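Local coordinates for protein Vv2_1132 (Vibrio vulnificus CMCP6, PDB 5Y9S) that is a LysR-type transcriptional regulator that probably binds DNA through a helix-turn-helix domain and a small-molecule signal through its periplasmic-binding-protein-like domain, at residues D[141-146]-D[170-175]; D[203-206]-D[210-213]; D[257-260]-D[264-267]. All blocks are in the same frame, centred on the assembly; numbering follows the deposited sequence.

Overall arrangement
All three contacts lie in the LysR substrate-binding region and follow one another in series along the chain, none nested in or crossing another. Contact 1 comes first and closes a 23-residue connection that includes strand 153-157, bringing helix 139-147 against the start of strand 172-186. Contact 2 closes a three-residue turn between strand 199-205 and helix 210-220, the first half of a beta-alpha-beta unit. Contact 3 closes a three-residue connection whose first residue still belongs to helix 257-261, leading to the short strand 266-267, which pairs antiparallel with strand 172-186. All three reach the same mixed sheet without touching: nearest atoms are about 11 Å apart for contacts 1 and 2, and about 8 Å for contacts 2 and 3.

Contact 1. Residues D[141-146]-D[170-175]; sequences AHFQML and DKLEKC
The helix of a beta-alpha-beta crossover, 139-147 between parallel strands 129-134 and 153-157 of the LysR substrate-binding domain, sets Phe143 and Leu146, one turn apart, against Leu172 at the start of strand 172-186. The contact is apolar throughout. Leu172 CD1 sits over one face of the Phe143 ring, 3.6 Å from its centroid and 20° off the ring normal, which meets the geometry of a CH-pi contact. The methyl is displaced toward the rim, and its nearest ring atoms include Phe143 CG, 3.5 Å from Leu172 CD1. The other branch of the leucine serves the second helix residue: Leu172 CD2 lies 3.7 Å from Leu146 CB and 3.9 Å from Leu146 CD1. One forked side chain thus meets two helix positions, a methyl to each, and it crosses both partners at about a right angle. Leu172 CB already points to the helix; the first torsion (chi1 -48°), with CG beside the backbone N, then places the fork between Phe143 and Leu146. All three residues are buried, although the contact itself is small, 149 Å² summed over both sides. The nearest CA atoms, those of Leu146 and Leu172, remain 7.6 Å apart, so side chains rather than backbones bridge the two elements.

At the margin, Lys171, just before the strand, forms a salt bridge with Glu147 at the end of the helix. Phe143 also packs on Leu154 of strand 153-157 and meets the ring of Tyr284 on strand 277-286, while Tyr61 of a second subunit approaches it edge-to-face, so this helix-strand junction also borders a subunit interface.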
loop_
_atom_site.group_PDB
_atom_site.type_symbol
_atom_site.label_atom_id
_atom_site.label_comp_id
_atom_site.label_asym_id
_atom_site.label_seq_id
_atom_site.Cartn_x
_atom_site.Cartn_y
_atom_site.Cartn_z
ATOM N N ALA D 141 18.280 14.002 12.964
ATOM C CA ALA D 141 18.487 12.675 12.377
ATOM C C ALA D 141 19.958 12.268 12.428
ATOM O O ALA D 141 20.277 11.113 12.734
ATOM C CB ALA D 141 17.973 12.643 10.935
ATOM N N HIS D 142 20.869 13.212 12.147
ATOM C CA HIS D 142 22.297 12.890 12.067
ATOM C C HIS D 142 22.911 12.684 13.436
ATOM O O HIS D 142 23.792 11.834 13.591
ATOM C CB HIS D 142 23.055 13.983 11.326
ATOM C CG HIS D 142 22.619 14.159 9.903
ATOM N ND1 HIS D 142 22.762 15.347 9.220
ATOM C CD2 HIS D 142 22.056 13.290 9.033
ATOM C CE1 HIS D 142 22.307 15.203 7.989
ATOM N NE2 HIS D 142 21.870 13.965 7.850
ATOM N N PHE D 143 22.502 13.473 14.433
ATOM C CA PHE D 143 22.907 13.154 15.801
ATOM C C PHE D 143 22.491 11.731 16.146
ATOM O O PHE D 143 23.286 10.957 16.687
ATOM C CB PHE D 143 22.293 14.141 16.803
ATOM C CG PHE D 143 22.931 15.503 16.798
ATOM C CD1 PHE D 143 24.041 15.764 16.018
ATOM C CD2 PHE D 143 22.416 16.521 17.586
ATOM C CE1 PHE D 143 24.633 17.024 16.021
ATOM C CE2 PHE D 143 23.002 17.782 17.598
ATOM C CZ PHE D 143 24.109 18.037 16.816
ATOM N N GLN D 144 21.253 11.361 15.796
ATOM C CA GLN D 144 20.765 10.014 16.072
ATOM C C GLN D 144 21.631 8.970 15.375
ATOM O O GLN D 144 21.909 7.906 15.940
ATOM C CB GLN D 144 19.297 9.890 15.638
ATOM C CG GLN D 144 18.560 8.695 16.214
ATOM C CD GLN D 144 18.421 8.800 17.726
ATOM O OE1 GLN D 144 17.926 9.819 18.255
ATOM N NE2 GLN D 144 18.865 7.750 18.436
ATOM N N MET D 145 22.076 9.257 14.146
ATOM C CA MET D 145 22.945 8.301 13.461
ATOM C C MET D 145 24.297 8.188 14.152
ATOM O O MET D 145 24.881 7.102 14.194
ATOM C CB MET D 145 23.152 8.674 11.997
ATOM C CG MET D 145 22.008 8.318 11.105
ATOM S SD MET D 145 21.936 9.529 9.781
ATOM C CE MET D 145 23.031 8.791 8.612
ATOM N N LEU D 146 24.834 9.299 14.662
ATOM C CA LEU D 146 26.073 9.209 15.427
ATOM C C LEU D 146 25.897 8.256 16.606
ATOM O O LEU D 146 26.699 7.331 16.795
ATOM C CB LEU D 146 26.503 10.603 15.888
ATOM C CG LEU D 146 27.099 11.507 14.799
ATOM C CD1 LEU D 146 27.659 12.767 15.401
ATOM C CD2 LEU D 146 28.189 10.803 14.031
ATOM N N ASP D 170 27.506 14.069 26.911
ATOM C CA ASP D 170 27.508 12.665 27.306
ATOM C C ASP D 170 27.414 11.715 26.112
ATOM O O ASP D 170 27.556 10.495 26.285
ATOM C CB ASP D 170 26.337 12.399 28.262
ATOM C CG ASP D 170 25.042 13.099 27.817
ATOM O OD1 ASP D 170 25.105 14.310 27.477
ATOM O OD2 ASP D 170 23.967 12.442 27.809
ATOM N N LYS D 171 27.174 12.243 24.910
ATOM C CA LYS D 171 26.855 11.419 23.751
ATOM C C LYS D 171 27.732 11.776 22.552
ATOM O O LYS D 171 28.288 10.889 21.892
ATOM C CB LYS D 171 25.373 11.582 23.399
ATOM C CG LYS D 171 24.406 11.138 24.492
ATOM C CD LYS D 171 23.045 10.697 23.930
ATOM C CE LYS D 171 22.154 11.886 23.540
ATOM N NZ LYS D 171 20.748 11.468 23.194
ATOM N N LEU D 172 27.858 13.072 22.266
ATOM C CA LEU D 172 28.584 13.568 21.107
ATOM C C LEU D 172 29.732 14.464 21.535
ATOM O O LEU D 172 29.643 15.183 22.539
ATOM C CB LEU D 172 27.676 14.364 20.163
ATOM C CG LEU D 172 26.353 13.694 19.822
ATOM C CD1 LEU D 172 25.460 14.611 18.995
ATOM C CD2 LEU D 172 26.629 12.398 19.096
ATOM N N GLU D 173 30.806 14.426 20.749
ATOM C CA GLU D 173 31.870 15.412 20.840
ATOM C C GLU D 173 31.868 16.285 19.587
ATOM O O GLU D 173 31.542 15.826 18.489
ATOM C CB GLU D 173 33.233 14.754 21.009
ATOM C CG GLU D 173 34.354 15.740 21.329
ATOM C CD GLU D 173 35.717 15.088 21.319
ATOM O OE1 GLU D 173 36.720 15.826 21.387
ATOM O OE2 GLU D 173 35.787 13.842 21.241
ATOM N N LYS D 174 32.231 17.553 19.761
ATOM C CA LYS D 174 32.210 18.514 18.674
ATOM C C LYS D 174 33.513 19.291 18.655
ATOM O O LYS D 174 34.099 19.573 19.702
ATOM C CB LYS D 174 31.019 19.470 18.786
ATOM C CG LYS D 174 31.247 20.745 19.587
ATOM C CD LYS D 174 30.014 21.645 19.536
ATOM C CE LYS D 174 30.263 22.953 20.270
ATOM N NZ LYS D 174 30.734 22.744 21.685
ATOM N N CYS D 175 33.977 19.594 17.451
ATOM C CA CYS D 175 35.179 20.381 17.253
ATOM C C CYS D 175 34.933 21.336 16.096
ATOM O O CYS D 175 34.011 21.153 15.295
ATOM C CB CYS D 175 36.407 19.505 16.985
ATOM S SG CYS D 175 36.669 19.094 15.248
#

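Contact 2. Residues D[203-206]-D[210-213]; sequences LSYS and FLSK
One face of the Tyr205 ring is covered by Leu211 CB, which stands 3.7 Å from the ring centroid and only 4° off the normal, a CH-pi contact placed over the centre. Farther out on the ring, Leu211 CD1 reaches the phenol end, 3.5 Å from Tyr205 CE1. Backbone N of Ser212 approaches the ring obliquely. Tyr205 CB is directed toward the helix, and the first torsion (chi1 -69°), with CG anti to the carbonyl carbon, lays the ring face against Leu211. These residues join strand 199-205 to helix 210-220 within a beta-alpha-beta unit completed by strand 225-232, an arrangement common in the alpha/beta subdomains of periplasmic-binding-protein-like folds. Where the strand ends, Ser212 CB packs 4.0 Å from Tyr205 CB and also lies close to Ser206 O. That carbonyl accepts a hydrogen bond from the Thr209 hydroxyl, whose oxygen in turn receives Ser212 N, so the threonine connects strand end and first helical turn. The buried Tyr205 hydroxyl is hydrogen-bonded to Ser235 OG, which fixes the far end of the ring beside helix 235-243.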
loop_
_atom_site.group_PDB
_atom_site.type_symbol
_atom_site.label_atom_id
_atom_site.label_comp_id
_atom_site.label_asym_id
_atom_site.label_seq_id
_atom_site.Cartn_x
_atom_site.Cartn_y
_atom_site.Cartn_z
ATOM N N LEU D 203 21.003 37.199 -5.405
ATOM C CA LEU D 203 21.012 35.742 -5.571
ATOM C C LEU D 203 21.034 35.114 -4.178
ATOM O O LEU D 203 22.057 35.164 -3.491
ATOM C CB LEU D 203 22.216 35.286 -6.394
ATOM C CG LEU D 203 22.627 36.126 -7.606
ATOM C CD1 LEU D 203 24.129 35.957 -7.905
ATOM C CD2 LEU D 203 21.803 35.740 -8.817
ATOM N N SER D 204 19.918 34.516 -3.773
ATOM C CA SER D 204 19.637 34.238 -2.371
ATOM C C SER D 204 19.512 32.741 -2.098
ATOM O O SER D 204 19.379 31.915 -3.010
ATOM C CB SER D 204 18.341 34.923 -1.942
ATOM O OG SER D 204 17.242 34.270 -2.548
ATOM N N TYR D 205 19.523 32.400 -0.811
ATOM C CA TYR D 205 19.328 31.021 -0.384
ATOM C C TYR D 205 17.856 30.754 -0.108
ATOM O O TYR D 205 17.102 31.651 0.274
ATOM C CB TYR D 205 20.129 30.725 0.871
ATOM C CG TYR D 205 21.630 30.698 0.691
ATOM C CD1 TYR D 205 22.277 29.527 0.354
ATOM C CD2 TYR D 205 22.405 31.835 0.935
ATOM C CE1 TYR D 205 23.653 29.471 0.221
ATOM C CE2 TYR D 205 23.771 31.799 0.803
ATOM C CZ TYR D 205 24.392 30.614 0.449
ATOM O OH TYR D 205 25.756 30.569 0.313
ATOM N N SER D 206 17.447 29.513 -0.328
ATOM C CA SER D 206 16.107 29.083 0.059
ATOM C C SER D 206 15.905 29.257 1.558
ATOM O O SER D 206 16.842 29.147 2.355
ATOM C CB SER D 206 15.896 27.627 -0.332
ATOM O OG SER D 206 16.303 27.445 -1.681
ATOM N N PHE D 210 20.443 26.494 6.443
ATOM C CA PHE D 210 21.143 27.219 7.495
ATOM C C PHE D 210 21.566 28.613 7.029
ATOM O O PHE D 210 21.427 29.595 7.775
ATOM C CB PHE D 210 22.367 26.453 7.971
ATOM C CG PHE D 210 23.207 27.245 8.921
ATOM C CD1 PHE D 210 22.823 27.372 10.249
ATOM C CD2 PHE D 210 24.352 27.903 8.492
ATOM C CE1 PHE D 210 23.571 28.113 11.134
ATOM C CE2 PHE D 210 25.122 28.640 9.392
ATOM C CZ PHE D 210 24.736 28.730 10.714
ATOM N N LEU D 211 22.082 28.726 5.797
ATOM C CA LEU D 211 22.701 29.991 5.412
ATOM C C LEU D 211 21.676 31.098 5.267
ATOM O O LEU D 211 21.995 32.265 5.505
ATOM C CB LEU D 211 23.528 29.828 4.129
ATOM C CG LEU D 211 24.713 28.889 4.359
ATOM C CD1 LEU D 211 25.365 28.488 3.056
ATOM C CD2 LEU D 211 25.686 29.562 5.288
ATOM N N SER D 212 20.445 30.758 4.905
ATOM C CA SER D 212 19.391 31.764 4.875
ATOM C C SER D 212 19.127 32.321 6.266
ATOM O O SER D 212 18.935 33.532 6.447
ATOM C CB SER D 212 18.120 31.144 4.309
ATOM O OG SER D 212 16.989 31.938 4.592
ATOM N N LYS D 213 19.067 31.434 7.258
ATOM C CA LYS D 213 18.802 31.834 8.627
ATOM C C LYS D 213 19.950 32.627 9.219
ATOM O O LYS D 213 19.770 33.271 10.257
ATOM C CB LYS D 213 18.513 30.590 9.461
ATOM C CG LYS D 213 17.365 29.767 8.889
ATOM C CD LYS D 213 17.407 28.340 9.394
ATOM C CE LYS D 213 16.181 27.591 8.931
ATOM N NZ LYS D 213 15.043 28.535 8.767
#

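Contact 3. Residues D[257-260]-D[264-267]; sequences EEEL and RLVI
Arg264 N donates a hydrogen bond to Glu259 O at 3.1 Å, the closing bond of a pi-turn at the C-terminal end of helix 257-261, since it runs from the fifth residue onward back to the first. With an N-H...O angle of 146° the bond is somewhat bent. Close by, the CA atoms of Glu259 and Arg264 are 5.3 Å apart, as expected of a chain that turns back directly after the helix.

The side chains of Glu259 and Leu265 then lie alongside each other and point the same way, Leu265 CD1 touching Glu259 CB at 3.7 Å and Glu259 CG at 3.9 Å. The contact is thus made by the aliphatic stem of the glutamate. Its chain bends at chi2 (77°), and CG is its closest atom to Arg264 NH2, 4.0 Å away. The carboxylate and guanidinium planes lie 12° apart, yet no salt bridge results: Glu259 OE2 is 4.4 Å from Arg264 NH2 and well out of the guanidinium plane, so the two interact as charges alone. Any attraction there is therefore long-range and probably modest. The next residue, Leu260, sends CD2 against the backbone, 3.3 Å from Leu265 O, and extends to Ile267 CG1 at 4.3 Å.

Leu265 is the buried residue here, and it also packs on Ala242 of helix 235-243, whose Val239 and Ile243 meet Glu259. Val266 pairs through its backbone with Val186, attaching the short strand 266-267 to the end of strand 172-186. At the N-terminal end of helix 257-261, Glu257 forms a salt bridge with Lys116 of helix 114-120.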
loop_
_atom_site.group_PDB
_atom_site.type_symbol
_atom_site.label_atom_id
_atom_site.label_comp_id
_atom_site.label_asym_id
_atom_site.label_seq_id
_atom_site.Cartn_x
_atom_site.Cartn_y
_atom_site.Cartn_z
ATOM N N GLU D 257 37.357 30.361 -2.948
ATOM C CA GLU D 257 38.801 30.572 -2.851
ATOM C C GLU D 257 39.432 30.681 -4.230
ATOM O O GLU D 257 40.242 31.579 -4.479
ATOM C CB GLU D 257 39.443 29.436 -2.053
ATOM C CG GLU D 257 40.877 29.705 -1.600
ATOM C CD GLU D 257 41.574 28.460 -1.039
ATOM O OE1 GLU D 257 40.882 27.558 -0.513
ATOM O OE2 GLU D 257 42.818 28.380 -1.128
ATOM N N GLU D 258 39.035 29.797 -5.152
ATOM C CA GLU D 258 39.599 29.777 -6.498
ATOM C C GLU D 258 39.051 30.900 -7.371
ATOM O O GLU D 258 39.796 31.473 -8.171
ATOM C CB GLU D 258 39.330 28.427 -7.155
ATOM C CG GLU D 258 40.014 28.238 -8.495
ATOM C CD GLU D 258 39.987 26.789 -8.946
ATOM O OE1 GLU D 258 39.086 26.415 -9.737
ATOM O OE2 GLU D 258 40.860 26.021 -8.489
ATOM N N GLU D 259 37.754 31.222 -7.252
ATOM C CA GLU D 259 37.206 32.344 -8.016
ATOM C C GLU D 259 37.881 33.660 -7.635
ATOM O O GLU D 259 38.171 34.488 -8.507
ATOM C CB GLU D 259 35.695 32.445 -7.820
ATOM C CG GLU D 259 34.874 31.352 -8.522
ATOM C CD GLU D 259 34.909 30.011 -7.776
ATOM O OE1 GLU D 259 35.605 29.930 -6.736
ATOM O OE2 GLU D 259 34.251 29.040 -8.234
ATOM N N LEU D 260 38.142 33.877 -6.341
ATOM C CA LEU D 260 38.808 35.113 -5.930
ATOM C C LEU D 260 40.241 35.158 -6.439
ATOM O O LEU D 260 40.746 36.230 -6.787
ATOM C CB LEU D 260 38.784 35.257 -4.403
ATOM C CG LEU D 260 37.466 35.668 -3.732
ATOM C CD1 LEU D 260 37.558 35.643 -2.220
ATOM C CD2 LEU D 260 37.083 37.054 -4.205
ATOM N N ARG D 264 37.657 36.239 -11.003
ATOM C CA ARG D 264 36.344 36.134 -11.610
ATOM C C ARG D 264 35.235 36.579 -10.665
ATOM O O ARG D 264 34.078 36.686 -11.087
ATOM C CB ARG D 264 36.107 34.696 -12.094
ATOM C CG ARG D 264 36.901 34.356 -13.360
ATOM C CD ARG D 264 36.515 33.011 -13.915
ATOM N NE ARG D 264 36.780 31.958 -12.945
ATOM C CZ ARG D 264 36.098 30.817 -12.881
ATOM N NH1 ARG D 264 35.111 30.591 -13.745
ATOM N NH2 ARG D 264 36.397 29.907 -11.956
ATOM N N LEU D 265 35.564 36.863 -9.409
ATOM C CA LEU D 265 34.622 37.422 -8.453
ATOM C C LEU D 265 35.392 38.364 -7.557
ATOM O O LEU D 265 36.571 38.145 -7.281
ATOM C CB LEU D 265 33.944 36.350 -7.590
ATOM C CG LEU D 265 32.860 35.503 -8.230
ATOM C CD1 LEU D 265 32.557 34.318 -7.347
ATOM C CD2 LEU D 265 31.601 36.359 -8.478
ATOM N N VAL D 266 34.720 39.414 -7.112
ATOM C CA VAL D 266 35.292 40.350 -6.160
ATOM C C VAL D 266 34.335 40.486 -4.986
ATOM O O VAL D 266 33.106 40.488 -5.166
ATOM C CB VAL D 266 35.557 41.736 -6.798
ATOM C CG1 VAL D 266 36.436 42.572 -5.887
ATOM C CG2 VAL D 266 36.241 41.606 -8.158
ATOM N N ILE D 267 34.899 40.601 -3.784
ATOM C CA ILE D 267 34.096 40.934 -2.621
ATOM C C ILE D 267 33.534 42.337 -2.813
ATOM O O ILE D 267 34.248 43.252 -3.237
ATOM C CB ILE D 267 34.936 40.827 -1.340
ATOM C CG1 ILE D 267 35.299 39.366 -1.071
ATOM C CG2 ILE D 267 34.195 41.438 -0.158
ATOM C CD1 ILE D 267 36.438 39.202 -0.097
#